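Local coordinates for protein TRUD (Uncultured prochloron, PDB 4BS9) that probably cyclises cysteine side chains of a precursor peptide into thiazolines, using ATP, as the zinc-containing heterocyclase of trunkamide (cyanobactin) biosynthesis, at residues L37-R51 with K57-L71. Numbering follows the deposited sequence.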
loop_
_atom_site.group_PDB
_atom_site.type_symbol
_atom_site.label_atom_id
_atom_site.label_comp_id
_atom_site.label_asym_id
_atom_site.label_seq_id
_atom_site.Cartn_x
_atom_site.Cartn_y
_atom_site.Cartn_z
ATOM N N LEU A 37 -12.888 44.448 -3.090
ATOM C CA LEU A 37 -13.264 44.400 -4.502
ATOM C C LEU A 37 -13.993 43.104 -4.832
ATOM O O LEU A 37 -15.048 43.136 -5.472
ATOM C CB LEU A 37 -12.061 44.622 -5.432
ATOM C CG LEU A 37 -11.792 46.097 -5.764
ATOM C CD1 LEU A 37 -11.211 46.831 -4.564
ATOM C CD2 LEU A 37 -10.850 46.227 -6.940
ATOM N N TYR A 38 -13.461 41.975 -4.370
ATOM C CA TYR A 38 -14.099 40.675 -4.629
ATOM C C TYR A 38 -15.526 40.629 -4.096
ATOM O O TYR A 38 -16.410 40.108 -4.762
ATOM C CB TYR A 38 -13.299 39.539 -4.021
ATOM C CG TYR A 38 -11.943 39.362 -4.633
ATOM C CD1 TYR A 38 -11.802 39.029 -5.983
ATOM C CD2 TYR A 38 -10.790 39.506 -3.867
ATOM C CE1 TYR A 38 -10.543 38.852 -6.555
ATOM C CE2 TYR A 38 -9.531 39.323 -4.428
ATOM C CZ TYR A 38 -9.413 39.001 -5.767
ATOM O OH TYR A 38 -8.166 38.826 -6.302
ATOM N N CYS A 39 -15.757 41.189 -2.912
ATOM C CA CYS A 39 -17.103 41.185 -2.325
ATOM C C CYS A 39 -18.089 42.012 -3.125
ATOM O O CYS A 39 -19.297 41.763 -3.078
ATOM C CB CYS A 39 -17.080 41.708 -0.897
ATOM S SG CYS A 39 -16.034 40.734 0.199
ATOM N N GLN A 40 -17.576 42.996 -3.851
ATOM C CA GLN A 40 -18.419 43.878 -4.638
ATOM C C GLN A 40 -18.722 43.393 -6.044
ATOM O O GLN A 40 -19.747 43.781 -6.603
ATOM C CB GLN A 40 -17.762 45.225 -4.725
ATOM C CG GLN A 40 -17.655 45.886 -3.375
ATOM C CD GLN A 40 -17.004 47.245 -3.475
ATOM O OE1 GLN A 40 -17.609 48.190 -3.991
ATOM N NE2 GLN A 40 -15.764 47.354 -2.997
ATOM N N ILE A 41 -17.838 42.568 -6.609
ATOM C CA ILE A 41 -17.969 42.092 -7.991
ATOM C C ILE A 41 -18.643 40.711 -8.085
ATOM O O ILE A 41 -19.493 40.478 -8.952
ATOM C CB ILE A 41 -16.589 42.048 -8.675
ATOM C CG1 ILE A 41 -16.017 43.461 -8.751
ATOM C CG2 ILE A 41 -16.703 41.451 -10.070
ATOM C CD1 ILE A 41 -14.643 43.570 -9.387
ATOM N N LEU A 42 -18.273 39.814 -7.177
ATOM C CA LEU A 42 -18.734 38.437 -7.213
ATOM C C LEU A 42 -20.243 38.218 -7.127
ATOM O O LEU A 42 -20.722 37.197 -7.612
ATOM C CB LEU A 42 -18.023 37.595 -6.158
ATOM C CG LEU A 42 -16.760 36.956 -6.754
ATOM C CD1 LEU A 42 -15.745 37.995 -7.211
ATOM C CD2 LEU A 42 -16.114 36.011 -5.766
ATOM N N PRO A 43 -21.001 39.164 -6.539
ATOM C CA PRO A 43 -22.438 39.021 -6.689
ATOM C C PRO A 43 -22.865 39.007 -8.146
ATOM O O PRO A 43 -23.912 38.469 -8.453
ATOM C CB PRO A 43 -22.995 40.262 -5.998
ATOM C CG PRO A 43 -21.966 40.634 -5.008
ATOM C CD PRO A 43 -20.654 40.280 -5.644
ATOM N N PHE A 44 -22.063 39.576 -9.042
ATOM C CA PHE A 44 -22.441 39.669 -10.449
ATOM C C PHE A 44 -21.797 38.595 -11.317
ATOM O O PHE A 44 -22.007 38.526 -12.540
ATOM C CB PHE A 44 -22.139 41.073 -10.911
ATOM C CG PHE A 44 -22.790 42.104 -10.040
ATOM C CD1 PHE A 44 -24.140 42.383 -10.182
ATOM C CD2 PHE A 44 -22.081 42.722 -9.025
ATOM C CE1 PHE A 44 -24.762 43.303 -9.362
ATOM C CE2 PHE A 44 -22.702 43.638 -8.195
ATOM C CZ PHE A 44 -24.045 43.930 -8.366
ATOM N N LEU A 45 -21.076 37.707 -10.650
ATOM C CA LEU A 45 -20.440 36.606 -11.294
ATOM C C LEU A 45 -21.214 35.347 -10.980
ATOM O O LEU A 45 -20.666 34.295 -10.640
ATOM C CB LEU A 45 -18.999 36.549 -10.832
ATOM C CG LEU A 45 -18.236 37.728 -11.424
ATOM C CD1 LEU A 45 -16.785 37.726 -10.975
ATOM C CD2 LEU A 45 -18.330 37.709 -12.953
ATOM N N ASN A 46 -22.521 35.466 -11.106
ATOM C CA ASN A 46 -23.401 34.337 -10.935
ATOM C C ASN A 46 -23.905 33.867 -12.303
ATOM O O ASN A 46 -24.845 33.102 -12.382
ATOM C CB ASN A 46 -24.571 34.728 -10.024
ATOM C CG ASN A 46 -25.446 35.836 -10.620
ATOM O OD1 ASN A 46 -25.068 36.508 -11.587
ATOM N ND2 ASN A 46 -26.613 36.037 -10.030
ATOM N N GLY A 47 -23.303 34.350 -13.387
ATOM C CA GLY A 47 -23.703 33.917 -14.725
ATOM C C GLY A 47 -24.839 34.701 -15.346
ATOM O O GLY A 47 -25.103 34.549 -16.528
ATOM N N GLU A 48 -25.488 35.555 -14.557
ATOM C CA GLU A 48 -26.636 36.342 -15.011
ATOM C C GLU A 48 -26.219 37.639 -15.695
ATOM O O GLU A 48 -27.068 38.399 -16.113
ATOM C CB GLU A 48 -27.517 36.711 -13.814
ATOM C CG GLU A 48 -28.027 35.535 -12.993
ATOM C CD GLU A 48 -29.237 34.857 -13.615
ATOM O OE1 GLU A 48 -29.962 35.521 -14.396
ATOM O OE2 GLU A 48 -29.469 33.659 -13.314
ATOM N N TYR A 49 -24.920 37.919 -15.768
ATOM C CA TYR A 49 -24.434 39.206 -16.277
ATOM C C TYR A 49 -23.236 39.013 -17.185
ATOM O O TYR A 49 -22.274 38.318 -16.835
ATOM C CB TYR A 49 -24.032 40.138 -15.125
ATOM C CG TYR A 49 -25.156 40.455 -14.168
ATOM C CD1 TYR A 49 -26.095 41.427 -14.470
ATOM C CD2 TYR A 49 -25.285 39.778 -12.963
ATOM C CE1 TYR A 49 -27.131 41.719 -13.600
ATOM C CE2 TYR A 49 -26.319 40.062 -12.088
ATOM C CZ TYR A 49 -27.239 41.036 -12.411
ATOM O OH TYR A 49 -28.270 41.327 -11.547
ATOM N N THR A 50 -23.319 39.626 -18.358
ATOM C CA THR A 50 -22.176 39.763 -19.236
ATOM C C THR A 50 -21.252 40.840 -18.684
ATOM O O THR A 50 -21.677 41.697 -17.914
ATOM C CB THR A 50 -22.592 40.116 -20.671
ATOM O OG1 THR A 50 -21.413 40.267 -21.457
ATOM C CG2 THR A 50 -23.393 41.416 -20.744
ATOM N N ARG A 51 -19.987 40.807 -19.080
ATOM C CA ARG A 51 -18.981 41.721 -18.507
ATOM C C ARG A 51 -19.305 43.193 -18.799
ATOM O O ARG A 51 -19.035 44.083 -17.986
ATOM C CB ARG A 51 -17.582 41.335 -19.003
ATOM C CG ARG A 51 -16.494 42.359 -18.772
ATOM C CD ARG A 51 -16.421 43.338 -19.928
ATOM N NE ARG A 51 -15.476 44.413 -19.656
ATOM C CZ ARG A 51 -15.404 45.554 -20.339
ATOM N NH1 ARG A 51 -16.231 45.795 -21.356
ATOM N NH2 ARG A 51 -14.497 46.467 -20.003
ATOM N N LYS A 57 -23.607 47.900 -13.395
ATOM C CA LYS A 57 -24.183 47.731 -12.053
ATOM C C LYS A 57 -23.285 48.365 -11.010
ATOM O O LYS A 57 -23.768 48.913 -10.017
ATOM C CB LYS A 57 -24.397 46.256 -11.689
ATOM C CG LYS A 57 -25.034 45.383 -12.752
ATOM C CD LYS A 57 -26.462 45.792 -13.078
ATOM C CE LYS A 57 -26.850 45.319 -14.477
ATOM N NZ LYS A 57 -28.315 45.117 -14.676
ATOM N N LEU A 58 -21.975 48.282 -11.248
ATOM C CA LEU A 58 -20.972 48.885 -10.370
ATOM C C LEU A 58 -20.504 50.242 -10.880
ATOM O O LEU A 58 -19.360 50.640 -10.659
ATOM C CB LEU A 58 -19.776 47.952 -10.261
ATOM C CG LEU A 58 -20.087 46.607 -9.637
ATOM C CD1 LEU A 58 -18.900 45.678 -9.840
ATOM C CD2 LEU A 58 -20.419 46.787 -8.159
ATOM N N ASP A 59 -21.399 50.960 -11.544
ATOM C CA ASP A 59 -21.024 52.185 -12.205
ATOM C C ASP A 59 -20.344 53.158 -11.242
ATOM O O ASP A 59 -19.143 53.458 -11.374
ATOM C CB ASP A 59 -22.241 52.834 -12.818
ATOM C CG ASP A 59 -21.915 54.144 -13.440
ATOM O OD1 ASP A 59 -20.734 54.337 -13.800
ATOM O OD2 ASP A 59 -22.829 54.986 -13.562
ATOM N N GLY A 60 -21.099 53.628 -10.259
ATOM C CA GLY A 60 -20.554 54.560 -9.285
ATOM C C GLY A 60 -19.566 53.953 -8.304
ATOM O O GLY A 60 -18.860 54.690 -7.620
ATOM N N GLN A 61 -19.515 52.620 -8.242
ATOM C CA GLN A 61 -18.778 51.910 -7.193
ATOM C C GLN A 61 -17.331 51.643 -7.569
ATOM O O GLN A 61 -16.433 51.950 -6.813
ATOM C CB GLN A 61 -19.433 50.554 -6.862
ATOM C CG GLN A 61 -20.955 50.507 -6.840
ATOM C CD GLN A 61 -21.556 51.402 -5.782
ATOM O OE1 GLN A 61 -20.851 52.169 -5.133
ATOM N NE2 GLN A 61 -22.871 51.305 -5.599
ATOM N N VAL A 62 -17.112 51.043 -8.728
ATOM C CA VAL A 62 -15.799 50.526 -9.099
ATOM C C VAL A 62 -15.518 50.932 -10.537
ATOM O O VAL A 62 -16.358 50.721 -11.398
ATOM C CB VAL A 62 -15.767 48.983 -8.992
ATOM C CG1 VAL A 62 -14.360 48.445 -9.195
ATOM C CG2 VAL A 62 -16.307 48.519 -7.645
ATOM N N PRO A 63 -14.352 51.534 -10.811
ATOM C CA PRO A 63 -14.133 51.916 -12.194
ATOM C C PRO A 63 -13.884 50.697 -13.061
ATOM O O PRO A 63 -13.278 49.722 -12.614
ATOM C CB PRO A 63 -12.884 52.801 -12.138
ATOM C CG PRO A 63 -12.690 53.139 -10.703
ATOM C CD PRO A 63 -13.248 51.971 -9.950
ATOM N N GLU A 64 -14.367 50.775 -14.296
ATOM C CA GLU A 64 -14.253 49.706 -15.292
ATOM C C GLU A 64 -12.888 49.007 -15.260
ATOM O O GLU A 64 -12.801 47.778 -15.204
ATOM C CB GLU A 64 -14.511 50.292 -16.701
ATOM C CG GLU A 64 -14.805 49.261 -17.792
ATOM C CD GLU A 64 -14.973 49.867 -19.182
ATOM O OE1 GLU A 64 -15.534 50.972 -19.301
ATOM O OE2 GLU A 64 -14.562 49.226 -20.172
ATOM N N GLU A 65 -11.830 49.805 -15.267
ATOM C CA GLU A 65 -10.481 49.284 -15.449
ATOM C C GLU A 65 -10.088 48.289 -14.366
ATOM O O GLU A 65 -9.415 47.294 -14.649
ATOM C CB GLU A 65 -9.458 50.416 -15.497
ATOM C CG GLU A 65 -9.658 51.426 -16.623
ATOM C CD GLU A 65 -10.661 52.528 -16.293
ATOM O OE1 GLU A 65 -11.126 52.626 -15.133
ATOM O OE2 GLU A 65 -10.991 53.308 -17.206
ATOM N N TYR A 66 -10.512 48.567 -13.138
ATOM C CA TYR A 66 -10.285 47.665 -12.019
ATOM C C TYR A 66 -11.184 46.423 -12.098
ATOM O O TYR A 66 -10.776 45.336 -11.699
ATOM C CB TYR A 66 -10.511 48.392 -10.698
ATOM C CG TYR A 66 -9.531 49.523 -10.449
ATOM C CD1 TYR A 66 -8.272 49.265 -9.921
ATOM C CD2 TYR A 66 -9.862 50.852 -10.743
ATOM C CE1 TYR A 66 -7.368 50.285 -9.689
ATOM C CE2 TYR A 66 -8.956 51.884 -10.517
ATOM C CZ TYR A 66 -7.703 51.594 -9.983
ATOM O OH TYR A 66 -6.756 52.579 -9.730
ATOM N N ILE A 67 -12.397 46.566 -12.615
ATOM C CA ILE A 67 -13.230 45.390 -12.847
ATOM C C ILE A 67 -12.522 44.456 -13.837
ATOM O O ILE A 67 -12.383 43.264 -13.574
ATOM C CB ILE A 67 -14.637 45.768 -13.347
ATOM C CG1 ILE A 67 -15.426 46.444 -12.221
ATOM C CG2 ILE A 67 -15.391 44.540 -13.843
ATOM C CD1 ILE A 67 -16.660 47.166 -12.696
ATOM N N ASP A 68 -12.041 45.007 -14.948
ATOM C CA ASP A 68 -11.326 44.212 -15.948
ATOM C C ASP A 68 -10.144 43.498 -15.345
ATOM O O ASP A 68 -9.950 42.310 -15.579
ATOM C CB ASP A 68 -10.835 45.082 -17.101
ATOM C CG ASP A 68 -11.971 45.602 -17.970
ATOM O OD1 ASP A 68 -13.012 44.911 -18.109
ATOM O OD2 ASP A 68 -11.821 46.713 -18.521
ATOM N N PHE A 69 -9.354 44.226 -14.568
ATOM C CA PHE A 69 -8.205 43.641 -13.895
ATOM C C PHE A 69 -8.601 42.505 -12.946
ATOM O O PHE A 69 -7.985 41.452 -12.955
ATOM C CB PHE A 69 -7.436 44.709 -13.117
ATOM C CG PHE A 69 -6.330 44.149 -12.261
ATOM C CD1 PHE A 69 -5.181 43.641 -12.842
ATOM C CD2 PHE A 69 -6.451 44.115 -10.873
ATOM C CE1 PHE A 69 -4.168 43.122 -12.063
ATOM C CE2 PHE A 69 -5.444 43.594 -10.087
ATOM C CZ PHE A 69 -4.301 43.098 -10.685
ATOM N N VAL A 70 -9.621 42.729 -12.125
ATOM C CA VAL A 70 -10.074 41.706 -11.203
ATOM C C VAL A 70 -10.593 40.493 -11.954
ATOM O O VAL A 70 -10.326 39.352 -11.553
ATOM C CB VAL A 70 -11.166 42.223 -10.249
ATOM C CG1 VAL A 70 -11.800 41.077 -9.482
ATOM C CG2 VAL A 70 -10.573 43.226 -9.270
ATOM N N LEU A 71 -11.345 40.727 -13.029
ATOM C CA LEU A 71 -11.841 39.616 -13.858
ATOM C C LEU A 71 -10.686 38.806 -14.472
ATOM O O LEU A 71 -10.764 37.568 -14.545
ATOM C CB LEU A 71 -12.770 40.116 -14.963
ATOM C CG LEU A 71 -14.141 40.665 -14.560
ATOM C CD1 LEU A 71 -14.954 40.998 -15.809
ATOM C CD2 LEU A 71 -14.916 39.711 -13.668
#
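Leu37 opens the contact by laying CD2 against CG2 of Val70. Tyr38 meets the other branch of the same valine, its CE1 lying 3.9 Å from Val70 CG1. Gln40 meets the second segment with both its backbone and its amide: its O lies 3.5 Å from Leu58 CD2, and OE1 touches CG2 of Val62, while NE2 is bonded back to Gln36 O. Ile41 is the central apolar wedge: with CG1 beside the backbone N (chi1 -63°) and the chain then extended, CD1 reaches Val70 CG1 tip to tip at 3.8 Å and also touches Ile67, while CG1 packs on Leu58 CD1. In the 3-10 segment 42-44, Phe44 takes Lys57 CB over one ring face, a CH-pi contact with CB 4.2 Å from the ring centroid and 27° off its normal. Leu45 abuts Leu71 through their methyls, and Tyr49 CE1 lies 3.7 Å from Lys57 CE, so the aliphatic part of that lysine runs past two aromatic rings. Arg51 closes the series with a salt-bridge network. Its NE and NH2 both grip OD1 of Asp68 side-on, at 3.0 and 2.9 Å respectively, on that oxygen's syn lone pair and close to the guanidinium plane; NH2 also binds Glu64 OE2 at 2.8 Å, tilted from that plane. Replacing Arg51 with an alanine would probably leave the Asp68 and Glu64 carboxylates without their shared cation and take from Leu71 CD1 its contact with the arginine CG. The axes of helices 37-41 and 64-71 cross at -96°, consistent with the helical core of a winged helix-turn-helix domain. Helix 51-57 adds Ile54 against Phe44, Leu45 and Tyr49, while strands 6-8 and 13-17 supply Ile8 and Ile16 against Leu42.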